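PDB 4JJA: hypothetical protein from Bacteroides fragilis, which is of unproven function but probably cleaves peptidoglycan as a beta-N-acetylmuramidase. Local coordinates for residues 144-149 / 225-230; 97-102 / 128-133; 252-257 / 287-292. One frame throughout, in Å; residues are numbered along the deposited sequence.

Contact 1: 144-149 / 225-230; sequences NPNGHY and KAIYLY
Pro145 and Asn146, the two central residues of a type I turn running from Asn144 to Gly147, lie against Ile227 and Tyr228 on a turn of helix 224-233, with 7.0 Å between the CA atoms of Asn146 and Tyr228. The turn is closed by the backbone bond from Gly147 N to Asn144 O and braced by an Asx turn, in which Asn144 OD1 accepts from Asn146 N at 2.8 Å. Proline suits the second position of such a turn because its ring already fixes the phi it needs. Asn146 CG stands anti to its own carbonyl carbon (chi1 -76°), which carries the amide to the helix. There ND2 donates to Ile227 O, the one direct hydrogen bond between the segments, 3.1 Å long and almost straight (176° at the hydrogen). Ile227 O lies in the amide plane of Asn146, whereas the nitrogen sits well above the carbonyl plane of Ile227. The same ND2 also bonds to Val112 O, so an asparagine amide here joins two backbone carbonyls. Beside it, Pro145 CG rests on Ile227 CG2 at 3.9 Å. Pro145 O comes to the edge of the Tyr228 ring, 3.4 Å from Tyr228 CE1, and Asn146 OD1 approaches the same edge. Two waters complete the join: one links Pro145 O to Tyr228 OH, while the other donates to Asn146 OD1 and Tyr228 O and accepts from Tyr149 OH. Trp298, on helix 294-300, packs edge-to-face with both Tyr228 and His148. The loop that follows strand 136-140 of the parallel sheet is thereby fastened to helix 224-233.

Contact 2: 97-102 / 128-133; sequences ASMKKF and DACAEY
Met99, a selenomethionine here, reaches from the short helix 96-99 to the C-terminal end of helix 119-132, where it meets Ala129, Cys130 and Tyr133. The two helices flank strand 104-107 in sequence, and helix 119-132 then leads toward strand 136-140, its parallel neighbour, as in the alternating helices and strands of a Rossmann-like domain. Apolar packing comes first. The Met99 side chain is bent at both chi2 (-59°) and chi3 (-58°), which folds its end toward the helix: SE lies 3.9 Å from Ala129 CB, and CE is 4.0 Å from Cys130 SG. A flexible, unbranched side chain suits this place because it can follow the surface between a small alanine and a cysteine. Cys130 SG also lies 4.3 Å from Phe102 CE2, at the ring edge, while the buried Phe102 packs on Val52 and Phe55 of strand 50-56, connecting this contact to the sheet. The second interaction is CH-pi: Met99 CB stands over one face of the Tyr133 ring, 4.0 Å from its centroid and 15° off the normal, and Met99 CG continues across toward Tyr133 CD1. Tyr133 is the first residue to leave the helical backbone conformation, and its broad, flat ring suits the base of the methionine by turning a face to it. Polar links to residues outside the pair are made by Met99 O, which accepts from Arg135, and by Asp128, which forms a salt bridge with Lys93. At the far end of the methionine, the Met99 CE methyl sits 3.6 Å from Ala129 O, against the helix backbone.

Contact 3: 252-257 / 287-292; sequences QVYGHP and VNLSNL
Tyr254 and Val287 form an antiparallel hydrogen-bonded pair, joined by Val287 N to Tyr254 O at 2.9 Å and Tyr254 N to Val287 O at 3.1 Å. One step along, Val253 and Asn288 make the non-hydrogen-bonded pair, and Val253 CA adds a C-H...O contact to Val287 O. Beyond it Leu289 N donates to Gln252 O at 2.8 Å, extending the ladder past the last strand residue. On the Tyr254 side of the sheet, Val287 lies alongside the tyrosine with its CB over one ring face, 4.0 Å from the centroid, a CH-pi contact. A beta-branched valine suits an extended strand and offers both CB and CG2 to the ring, while tyrosine supplies the flat face and a hydroxyl that reaches Asp309 on helix 305-314. Tyr254 CG stands between its own backbone N and carbonyl carbon (chi1 66°), a torsion that brings the ring over the neighbouring strand. Leu289 CD1 then meets the edge of that ring, 4.1 Å from CD1 of Tyr254.

Further out, Asn288 shapes the turn that ends its strand. Its OD1 accepts from Ser290 N, which defines an Asx turn, and from Ser290 OG at 2.7 Å, so one short amide side chain ties down both a backbone and a hydroxyl group. Ser290 CB packs against Gln252 CB, and a water donates to both Gln252 OE1 and Ser290 O. Gln252 is itself held by Pro250 O through NE2 and by Asn223 through OE1. The tyrosine ring stacks with Phe236; Leu289 reaches Leu229 and Ile233 of helix 224-233. This is antiparallel strand pairing in a small sheet, in which strand 253-256 lies next to strand 284-288, within the region assigned to the C-terminal NamZ family.

Helix 224-233 connects contact 1 with contact 3, whose centres are 17 Å apart. Lys225 NZ probably hydrogen-bonds to Leu292 O at 2.7 Å and forms a salt bridge with Asp294, while Lys225 CB packs on Gln252 OE1, so the helix that receives the 144-149 turn also rests against the end of the strand pair. Contact 2 is remote: its centre is 33 Å from that of contact 1 and 45 Å from that of contact 3, and contacts 2 and 3 lie on opposite sides of the chain's centre. Contact 2 belongs to the N-terminal family region and contact 3 to the C-terminal one, whereas segment 225-230 of contact 1 lies about where the two regions meet.

Contact 1: 144-149 / 225-230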
loop_
_atom_site.group_PDB
_atom_site.type_symbol
_atom_site.label_atom_id
_atom_site.label_comp_id
_atom_site.label_asym_id
_atom_site.label_seq_id
_atom_site.Cartn_x
_atom_site.Cartn_y
_atom_site.Cartn_z
ATOM N N ASN A 144 -6.463 1.714 7.350
ATOM C CA ASN A 144 -6.214 0.894 6.180
ATOM C C ASN A 144 -7.554 0.735 5.477
ATOM O O ASN A 144 -8.459 0.135 6.056
ATOM C CB ASN A 144 -5.644 -0.455 6.626
ATOM C CG ASN A 144 -5.362 -1.395 5.480
ATOM O OD1 ASN A 144 -5.791 -1.154 4.341
ATOM N ND2 ASN A 144 -4.694 -2.515 5.802
ATOM N N PRO A 145 -7.720 1.259 4.241
ATOM C CA PRO A 145 -9.014 1.131 3.577
ATOM C C PRO A 145 -9.366 -0.307 3.217
ATOM O O PRO A 145 -10.506 -0.609 2.927
ATOM C CB PRO A 145 -8.843 1.992 2.327
ATOM C CG PRO A 145 -7.354 1.919 2.038
ATOM C CD PRO A 145 -6.709 1.928 3.388
ATOM N N ASN A 146 -8.356 -1.180 3.227
ATOM C CA ASN A 146 -8.497 -2.623 3.051
ATOM C C ASN A 146 -8.178 -3.364 4.371
ATOM O O ASN A 146 -7.727 -4.504 4.367
ATOM C CB ASN A 146 -7.617 -3.113 1.877
ATOM C CG ASN A 146 -8.228 -2.770 0.548
ATOM O OD1 ASN A 146 -9.382 -3.167 0.275
ATOM N ND2 ASN A 146 -7.456 -2.144 -0.339
ATOM N N GLY A 147 -8.469 -2.720 5.487
ATOM C CA GLY A 147 -8.201 -3.265 6.808
ATOM C C GLY A 147 -9.225 -4.238 7.311
ATOM O O GLY A 147 -9.049 -4.768 8.415
ATOM N N HIS A 148 -10.266 -4.472 6.534
ATOM C CA HIS A 148 -11.405 -5.257 6.948
ATOM C C HIS A 148 -11.229 -6.738 6.686
ATOM O O HIS A 148 -12.118 -7.527 7.056
ATOM C CB HIS A 148 -12.687 -4.757 6.265
ATOM C CG HIS A 148 -12.589 -4.690 4.768
ATOM N ND1 HIS A 148 -11.775 -3.771 4.140
ATOM C CD2 HIS A 148 -13.166 -5.429 3.789
ATOM C CE1 HIS A 148 -11.861 -3.955 2.827
ATOM N NE2 HIS A 148 -12.714 -4.947 2.581
ATOM N N TYR A 149 -10.136 -7.145 6.050
ATOM C CA TYR A 149 -9.889 -8.552 5.793
ATOM C C TYR A 149 -8.425 -8.812 5.668
ATOM O O TYR A 149 -7.615 -7.903 5.587
ATOM C CB TYR A 149 -10.656 -9.068 4.581
ATOM C CG TYR A 149 -10.237 -8.597 3.211
ATOM C CD1 TYR A 149 -10.269 -7.266 2.834
ATOM C CD2 TYR A 149 -9.833 -9.542 2.245
ATOM C CE1 TYR A 149 -9.924 -6.894 1.500
ATOM C CE2 TYR A 149 -9.514 -9.173 0.969
ATOM C CZ TYR A 149 -9.581 -7.858 0.589
ATOM O OH TYR A 149 -9.305 -7.538 -0.714
ATOM N N LYS A 225 -13.396 2.449 -5.640
ATOM C CA LYS A 225 -13.595 1.278 -6.439
ATOM C C LYS A 225 -12.238 0.677 -6.844
ATOM O O LYS A 225 -12.007 -0.535 -6.733
ATOM C CB LYS A 225 -14.428 1.579 -7.693
ATOM C CG LYS A 225 -15.115 0.395 -8.284
ATOM C CD LYS A 225 -16.367 0.008 -7.466
ATOM C CE LYS A 225 -17.538 0.954 -7.639
ATOM N NZ LYS A 225 -18.519 0.587 -6.599
ATOM N N ALA A 226 -11.342 1.546 -7.299
ATOM C CA ALA A 226 -10.004 1.119 -7.709
ATOM C C ALA A 226 -9.290 0.522 -6.496
ATOM O O ALA A 226 -8.618 -0.483 -6.598
ATOM C CB ALA A 226 -9.231 2.320 -8.247
ATOM N N ILE A 227 -9.397 1.162 -5.333
ATOM C CA ILE A 227 -8.708 0.707 -4.096
ATOM C C ILE A 227 -9.237 -0.649 -3.677
ATOM O O ILE A 227 -8.482 -1.491 -3.208
ATOM C CB ILE A 227 -8.797 1.790 -3.003
ATOM C CG1 ILE A 227 -7.898 2.962 -3.433
ATOM C CG2 ILE A 227 -8.397 1.224 -1.606
ATOM C CD1 ILE A 227 -8.031 4.194 -2.646
ATOM N N TYR A 228 -10.540 -0.862 -3.782
ATOM C CA TYR A 228 -11.092 -2.144 -3.416
ATOM C C TYR A 228 -10.790 -3.264 -4.394
ATOM O O TYR A 228 -10.662 -4.421 -4.009
ATOM C CB TYR A 228 -12.598 -2.052 -3.177
ATOM C CG TYR A 228 -13.003 -1.146 -2.024
ATOM C CD1 TYR A 228 -12.347 -1.202 -0.783
ATOM C CD2 TYR A 228 -14.094 -0.322 -2.114
ATOM C CE1 TYR A 228 -12.725 -0.425 0.293
ATOM C CE2 TYR A 228 -14.506 0.468 -1.037
ATOM C CZ TYR A 228 -13.842 0.436 0.166
ATOM O OH TYR A 228 -14.254 1.206 1.219
ATOM N N LEU A 229 -10.710 -2.929 -5.677
ATOM C CA LEU A 229 -10.347 -3.892 -6.719
ATOM C C LEU A 229 -8.855 -4.173 -6.839
ATOM O O LEU A 229 -8.458 -5.212 -7.338
ATOM C CB LEU A 229 -10.911 -3.423 -8.080
ATOM C CG LEU A 229 -12.412 -3.640 -8.276
ATOM C CD1 LEU A 229 -12.883 -2.881 -9.516
ATOM C CD2 LEU A 229 -12.719 -5.118 -8.379
ATOM N N TYR A 230 -8.024 -3.248 -6.339
ATOM C CA TYR A 230 -6.598 -3.314 -6.446
ATOM C C TYR A 230 -6.009 -4.684 -6.053
ATOM O O TYR A 230 -5.137 -5.194 -6.800
ATOM C CB TYR A 230 -5.987 -2.116 -5.692
ATOM C CG TYR A 230 -4.506 -1.958 -5.726
ATOM C CD1 TYR A 230 -3.824 -1.629 -6.881
ATOM C CD2 TYR A 230 -3.779 -2.010 -4.564
ATOM C CE1 TYR A 230 -2.447 -1.473 -6.894
ATOM C CE2 TYR A 230 -2.408 -1.849 -4.554
ATOM C CZ TYR A 230 -1.734 -1.614 -5.715
ATOM O OH TYR A 230 -0.358 -1.465 -5.679
HETATM O O HOH W 1 -12.575 1.265 3.259
HETATM O O HOH W 2 -10.396 -5.064 -1.359
#

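Contact 2: 97-102 / 128-133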
loop_
_atom_site.group_PDB
_atom_site.type_symbol
_atom_site.label_atom_id
_atom_site.label_comp_id
_atom_site.label_asym_id
_atom_site.label_seq_id
_atom_site.Cartn_x
_atom_site.Cartn_y
_atom_site.Cartn_z
ATOM N N ALA A 97 24.578 11.598 8.002
ATOM C CA ALA A 97 24.444 13.035 8.194
ATOM C C ALA A 97 22.996 13.392 8.494
ATOM O O ALA A 97 22.721 14.150 9.438
ATOM C CB ALA A 97 24.968 13.839 6.975
ATOM N N SER A 98 22.060 12.797 7.734
ATOM C CA SER A 98 20.652 13.132 7.892
ATOM C C SER A 98 20.137 12.609 9.226
ATOM O O SER A 98 19.422 13.304 9.904
ATOM C CB SER A 98 19.815 12.562 6.734
ATOM O OG SER A 98 20.146 13.220 5.529
HETATM N N MSE A 99 20.545 11.416 9.611
HETATM C CA MSE A 99 20.092 10.832 10.873
HETATM C C MSE A 99 20.511 11.651 12.072
HETATM O O MSE A 99 19.792 11.743 13.054
HETATM C CB MSE A 99 20.623 9.411 11.023
HETATM C CG MSE A 99 20.144 8.446 9.939
HETATM SE SE MSE A 99 18.250 8.271 9.832
HETATM C CE MSE A 99 17.915 7.683 11.658
ATOM N N LYS A 100 21.673 12.278 11.997
ATOM C CA LYS A 100 22.149 13.127 13.094
ATOM C C LYS A 100 21.377 14.419 13.290
ATOM O O LYS A 100 21.504 15.039 14.347
ATOM C CB LYS A 100 23.637 13.404 12.952
ATOM C CG LYS A 100 24.442 12.166 13.176
ATOM C CD LYS A 100 25.903 12.401 12.963
ATOM C CE LYS A 100 26.735 11.300 13.559
ATOM N NZ LYS A 100 28.141 11.667 13.467
ATOM N N LYS A 101 20.598 14.805 12.305
ATOM C CA LYS A 101 19.939 16.095 12.296
ATOM C C LYS A 101 18.664 16.127 13.139
ATOM O O LYS A 101 18.174 17.217 13.439
ATOM C CB LYS A 101 19.619 16.530 10.884
ATOM C CG LYS A 101 20.864 16.702 10.021
ATOM C CD LYS A 101 20.522 17.148 8.603
ATOM C CE LYS A 101 21.786 17.147 7.696
ATOM N NZ LYS A 101 22.719 18.229 8.056
ATOM N N PHE A 102 18.106 14.973 13.457
ATOM C CA PHE A 102 16.811 14.936 14.157
ATOM C C PHE A 102 16.795 14.000 15.334
ATOM O O PHE A 102 17.603 13.085 15.434
ATOM C CB PHE A 102 15.654 14.585 13.194
ATOM C CG PHE A 102 15.700 13.194 12.602
ATOM C CD1 PHE A 102 16.378 12.967 11.421
ATOM C CD2 PHE A 102 15.052 12.129 13.213
ATOM C CE1 PHE A 102 16.414 11.695 10.833
ATOM C CE2 PHE A 102 15.060 10.858 12.638
ATOM C CZ PHE A 102 15.751 10.633 11.450
ATOM N N ASP A 128 14.749 0.633 10.589
ATOM C CA ASP A 128 16.095 0.048 10.739
ATOM C C ASP A 128 17.147 1.143 11.067
ATOM O O ASP A 128 17.925 1.001 11.998
ATOM C CB ASP A 128 16.450 -0.677 9.473
ATOM C CG ASP A 128 17.715 -1.502 9.592
ATOM O OD1 ASP A 128 17.834 -2.231 10.597
ATOM O OD2 ASP A 128 18.460 -1.492 8.601
ATOM N N ALA A 129 17.055 2.244 10.340
ATOM C CA ALA A 129 17.970 3.372 10.534
ATOM C C ALA A 129 17.754 3.984 11.901
ATOM O O ALA A 129 18.697 4.290 12.625
ATOM C CB ALA A 129 17.816 4.379 9.437
ATOM N N CYS A 130 16.503 4.218 12.269
ATOM C CA CYS A 130 16.214 4.788 13.571
ATOM C C CYS A 130 16.669 3.883 14.713
ATOM O O CYS A 130 17.193 4.375 15.726
ATOM C CB CYS A 130 14.731 5.159 13.663
ATOM S SG CYS A 130 14.226 6.646 12.724
ATOM N N ALA A 131 16.560 2.581 14.513
ATOM C CA ALA A 131 16.995 1.618 15.501
ATOM C C ALA A 131 18.510 1.750 15.669
ATOM O O ALA A 131 19.005 1.832 16.802
ATOM C CB ALA A 131 16.641 0.166 15.110
ATOM N N GLU A 132 19.224 1.790 14.541
ATOM C CA GLU A 132 20.710 1.799 14.563
ATOM C C GLU A 132 21.188 3.092 15.242
ATOM O O GLU A 132 22.205 3.094 15.963
ATOM C CB GLU A 132 21.222 1.684 13.115
ATOM C CG GLU A 132 22.757 1.553 12.947
ATOM C CD GLU A 132 23.215 1.450 11.490
ATOM O OE1 GLU A 132 22.373 1.351 10.554
ATOM O OE2 GLU A 132 24.456 1.499 11.278
ATOM N N TYR A 133 20.513 4.211 14.989
ATOM C CA TYR A 133 20.916 5.535 15.484
ATOM C C TYR A 133 20.197 6.005 16.752
ATOM O O TYR A 133 20.330 7.160 17.153
ATOM C CB TYR A 133 20.782 6.584 14.362
ATOM C CG TYR A 133 21.842 6.455 13.312
ATOM C CD1 TYR A 133 21.730 5.555 12.279
ATOM C CD2 TYR A 133 23.019 7.216 13.406
ATOM C CE1 TYR A 133 22.720 5.418 11.320
ATOM C CE2 TYR A 133 24.032 7.087 12.452
ATOM C CZ TYR A 133 23.877 6.180 11.419
ATOM O OH TYR A 133 24.865 6.039 10.465
#

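Contact 3: 252-257 / 287-292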
loop_
_atom_site.group_PDB
_atom_site.type_symbol
_atom_site.label_atom_id
_atom_site.label_comp_id
_atom_site.label_asym_id
_atom_site.label_seq_id
_atom_site.Cartn_x
_atom_site.Cartn_y
_atom_site.Cartn_z
ATOM N N GLN A 252 -9.998 -0.671 -12.690
ATOM C CA GLN A 252 -11.423 -0.967 -12.678
ATOM C C GLN A 252 -11.896 -1.667 -13.938
ATOM O O GLN A 252 -13.082 -1.856 -14.148
ATOM C CB GLN A 252 -12.228 0.313 -12.460
ATOM C CG GLN A 252 -11.955 1.008 -11.128
ATOM C CD GLN A 252 -12.266 2.474 -11.188
ATOM O OE1 GLN A 252 -13.429 2.846 -10.990
ATOM N NE2 GLN A 252 -11.289 3.301 -11.537
ATOM N N VAL A 253 -10.935 -2.016 -14.806
ATOM C CA VAL A 253 -11.146 -2.726 -16.068
ATOM C C VAL A 253 -9.987 -3.683 -16.290
ATOM O O VAL A 253 -8.922 -3.520 -15.659
ATOM C CB VAL A 253 -11.278 -1.735 -17.262
ATOM C CG1 VAL A 253 -12.355 -0.670 -17.063
ATOM C CG2 VAL A 253 -9.909 -1.095 -17.544
ATOM N N TYR A 254 -10.167 -4.631 -17.202
ATOM C CA TYR A 254 -9.011 -5.365 -17.709
ATOM C C TYR A 254 -9.238 -5.718 -19.158
ATOM O O TYR A 254 -10.361 -5.931 -19.585
ATOM C CB TYR A 254 -8.656 -6.594 -16.868
ATOM C CG TYR A 254 -9.656 -7.704 -16.866
ATOM C CD1 TYR A 254 -10.724 -7.697 -15.957
ATOM C CD2 TYR A 254 -9.554 -8.776 -17.736
ATOM C CE1 TYR A 254 -11.609 -8.769 -15.899
ATOM C CE2 TYR A 254 -10.449 -9.816 -17.692
ATOM C CZ TYR A 254 -11.471 -9.827 -16.782
ATOM O OH TYR A 254 -12.375 -10.871 -16.728
ATOM N N GLY A 255 -8.174 -5.745 -19.948
ATOM C CA GLY A 255 -8.337 -6.095 -21.342
ATOM C C GLY A 255 -7.009 -6.118 -22.071
ATOM O O GLY A 255 -5.983 -5.748 -21.538
ATOM N N HIS A 256 -7.051 -6.539 -23.338
ATOM C CA HIS A 256 -5.835 -6.731 -24.112
ATOM C C HIS A 256 -6.217 -6.735 -25.586
ATOM O O HIS A 256 -7.323 -7.161 -25.939
ATOM C CB HIS A 256 -5.222 -8.091 -23.710
ATOM C CG HIS A 256 -3.899 -8.387 -24.318
ATOM N ND1 HIS A 256 -3.780 -8.853 -25.610
ATOM C CD2 HIS A 256 -2.648 -8.175 -23.852
ATOM C CE1 HIS A 256 -2.501 -8.948 -25.900
ATOM N NE2 HIS A 256 -1.785 -8.549 -24.856
ATOM N N PRO A 257 -5.309 -6.262 -26.457
ATOM C CA PRO A 257 -5.684 -6.248 -27.895
ATOM C C PRO A 257 -6.005 -7.594 -28.534
ATOM O O PRO A 257 -6.680 -7.624 -29.548
ATOM C CB PRO A 257 -4.494 -5.629 -28.573
ATOM C CG PRO A 257 -3.532 -5.289 -27.552
ATOM C CD PRO A 257 -4.018 -5.626 -26.206
ATOM N N VAL A 287 -13.213 -6.338 -19.975
ATOM C CA VAL A 287 -14.280 -6.310 -18.986
ATOM C C VAL A 287 -14.234 -5.028 -18.200
ATOM O O VAL A 287 -13.166 -4.571 -17.810
ATOM C CB VAL A 287 -14.179 -7.513 -18.041
ATOM C CG1 VAL A 287 -15.234 -7.497 -16.986
ATOM C CG2 VAL A 287 -14.278 -8.807 -18.817
ATOM N N ASN A 288 -15.397 -4.401 -18.031
ATOM C CA ASN A 288 -15.537 -3.188 -17.216
ATOM C C ASN A 288 -16.115 -3.597 -15.854
ATOM O O ASN A 288 -17.237 -4.071 -15.800
ATOM C CB ASN A 288 -16.472 -2.201 -17.961
ATOM C CG ASN A 288 -16.636 -0.872 -17.269
ATOM O OD1 ASN A 288 -16.193 -0.674 -16.167
ATOM N ND2 ASN A 288 -17.387 0.033 -17.917
ATOM N N LEU A 289 -15.339 -3.395 -14.799
ATOM C CA LEU A 289 -15.700 -3.761 -13.439
ATOM C C LEU A 289 -16.138 -2.554 -12.645
ATOM O O LEU A 289 -16.425 -2.690 -11.450
ATOM C CB LEU A 289 -14.552 -4.489 -12.702
ATOM C CG LEU A 289 -14.084 -5.762 -13.399
ATOM C CD1 LEU A 289 -12.770 -6.229 -12.712
ATOM C CD2 LEU A 289 -15.154 -6.854 -13.411
ATOM N N SER A 290 -16.216 -1.391 -13.279
ATOM C CA SER A 290 -16.379 -0.138 -12.529
ATOM C C SER A 290 -17.754 0.035 -11.932
ATOM O O SER A 290 -17.907 0.929 -11.106
ATOM C CB SER A 290 -16.024 1.046 -13.415
ATOM O OG SER A 290 -16.961 1.233 -14.438
ATOM N N ASN A 291 -18.722 -0.774 -12.375
ATOM C CA ASN A 291 -20.089 -0.697 -11.852
ATOM C C ASN A 291 -20.423 -1.790 -10.831
ATOM O O ASN A 291 -21.552 -1.908 -10.358
ATOM C CB ASN A 291 -21.120 -0.686 -13.007
ATOM C CG ASN A 291 -20.902 0.475 -13.974
ATOM O OD1 ASN A 291 -20.769 0.266 -15.189
ATOM N ND2 ASN A 291 -20.763 1.681 -13.438
ATOM N N LEU A 292 -19.458 -2.621 -10.455
ATOM C CA LEU A 292 -19.635 -3.528 -9.324
ATOM C C LEU A 292 -19.903 -2.659 -8.089
ATOM O O LEU A 292 -19.303 -1.585 -7.922
ATOM C CB LEU A 292 -18.396 -4.369 -9.065
ATOM C CG LEU A 292 -18.081 -5.454 -10.070
ATOM C CD1 LEU A 292 -16.741 -6.116 -9.683
ATOM C CD2 LEU A 292 -19.167 -6.521 -10.187
HETATM O O HOH W 3 -16.099 3.216 -10.614
#